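Local coordinates for uncharacterized protein (Pediococcus pentosaceus, PDB 3QKB) that is of unknown function but, as a DUF74 protein with a heavy metal-binding type domain, may bind heavy metals, at residues Ser47-Ile50 with Asp51-Asn54. Numbering follows the deposited sequence.
Sequences SEDI and DKYN
Lys52 closes a type I beta turn on Asp49, its backbone N reaching Asp49 O at 3.1 Å in the loop between strand 31-44 and helix 56-73. The N-H points fairly straight at the oxygen (157°) but comes from above the carbonyl plane. The lysine chain then folds back across the turn: Lys52 CG, anti to the carbonyl carbon (chi1 -57°), lies 3.6 Å from Asp49 CB, and the bends at chi2 and chi4 bring Lys52 NZ between two carboxylates. Lys52 NZ meets Asp51 OD1 at 3.1 Å, on the syn side of the carboxylate. The salt bridge from Lys52 NZ to Asp49 OD1 is weak at 3.4 Å. With an alanine here, Asp49 OD1 and Asp51 OD1, 5.3 Å apart, would probably be left without their shared counter-charge. The packed side belongs to buried Tyr53, whose OH lies 2.7 Å from Ile50 O; both residues rest on Pro95, and the tyrosine ring meets Phe97 of a neighbouring subunit with the planes inclined at about 55°. On the looser side Asp49, Asp51 and Lys52 stay partly exposed. The chemistry thus pairs a charged clasp across the turn with an apolar side, consistent with a place at the subunit interface.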
loop_
_atom_site.group_PDB
_atom_site.type_symbol
_atom_site.label_atom_id
_atom_site.label_comp_id
_atom_site.label_asym_id
_atom_site.label_seq_id
_atom_site.Cartn_x
_atom_site.Cartn_y
_atom_site.Cartn_z
ATOM N N SER A 47 6.111 19.702 20.592
ATOM C CA SER A 47 7.255 18.887 21.086
ATOM C C SER A 47 6.826 17.801 22.070
ATOM O O SER A 47 7.307 16.665 22.016
ATOM C CB SER A 47 8.287 19.768 21.791
ATOM O OG SER A 47 8.494 20.976 21.097
ATOM N N GLU A 48 5.923 18.189 22.978
ATOM C CA GLU A 48 5.356 17.289 24.004
ATOM C C GLU A 48 4.380 16.210 23.469
ATOM O O GLU A 48 4.022 15.293 24.212
ATOM C CB GLU A 48 4.676 18.119 25.133
ATOM C CG GLU A 48 3.398 18.958 24.720
ATOM C CD GLU A 48 3.703 20.437 24.319
ATOM O OE1 GLU A 48 4.841 20.726 23.826
ATOM O OE2 GLU A 48 2.782 21.293 24.482
ATOM N N ASP A 49 3.938 16.350 22.214
ATOM C CA ASP A 49 2.975 15.439 21.591
ATOM C C ASP A 49 3.590 14.497 20.525
ATOM O O ASP A 49 2.868 13.975 19.669
ATOM C CB ASP A 49 1.838 16.267 20.951
ATOM C CG ASP A 49 0.953 16.937 21.961
ATOM O OD1 ASP A 49 0.984 16.599 23.171
ATOM O OD2 ASP A 49 0.187 17.792 21.519
ATOM N N ILE A 50 4.901 14.235 20.609
ATOM C CA ILE A 50 5.571 13.359 19.628
ATOM C C ILE A 50 5.191 11.871 19.763
ATOM O O ILE A 50 5.545 11.074 18.897
ATOM C CB ILE A 50 7.131 13.510 19.639
ATOM C CG1 ILE A 50 7.765 12.962 20.930
ATOM C CG2 ILE A 50 7.519 14.971 19.402
ATOM C CD1 ILE A 50 9.258 13.062 20.933
ATOM N N ASP A 51 4.531 11.504 20.871
ATOM C CA ASP A 51 3.935 10.165 21.053
ATOM C C ASP A 51 2.454 10.042 20.627
ATOM O O ASP A 51 1.907 8.954 20.687
ATOM C CB ASP A 51 4.114 9.694 22.513
ATOM C CG ASP A 51 3.392 10.567 23.510
ATOM O OD1 ASP A 51 3.277 11.784 23.261
ATOM O OD2 ASP A 51 2.973 10.045 24.560
ATOM N N LYS A 52 1.830 11.127 20.157
ATOM C CA LYS A 52 0.355 11.190 20.023
ATOM C C LYS A 52 -0.093 10.764 18.633
ATOM O O LYS A 52 -0.642 11.567 17.876
ATOM C CB LYS A 52 -0.154 12.613 20.308
ATOM C CG LYS A 52 0.207 13.179 21.673
ATOM C CD LYS A 52 -0.586 12.529 22.816
ATOM C CE LYS A 52 -0.399 13.306 24.134
ATOM N NZ LYS A 52 1.036 13.516 24.543
ATOM N N TYR A 53 0.120 9.491 18.289
ATOM C CA TYR A 53 -0.220 9.001 16.933
ATOM C C TYR A 53 -1.724 8.819 16.727
ATOM O O TYR A 53 -2.176 8.816 15.599
ATOM C CB TYR A 53 0.639 7.768 16.560
ATOM C CG TYR A 53 2.088 8.183 16.559
ATOM C CD1 TYR A 53 2.601 8.980 15.522
ATOM C CD2 TYR A 53 2.902 7.952 17.665
ATOM C CE1 TYR A 53 3.904 9.462 15.551
ATOM C CE2 TYR A 53 4.219 8.423 17.697
ATOM C CZ TYR A 53 4.705 9.176 16.628
ATOM O OH TYR A 53 5.985 9.654 16.675
ATOM N N ASN A 54 -2.496 8.769 17.819
ATOM C CA ASN A 54 -3.980 8.940 17.820
ATOM C C ASN A 54 -4.485 10.161 17.053
ATOM O O ASN A 54 -5.632 10.218 16.622
ATOM C CB ASN A 54 -4.514 9.016 19.276
ATOM C CG ASN A 54 -3.875 10.165 20.095
ATOM O OD1 ASN A 54 -2.694 10.105 20.451
ATOM N ND2 ASN A 54 -4.661 11.198 20.394
#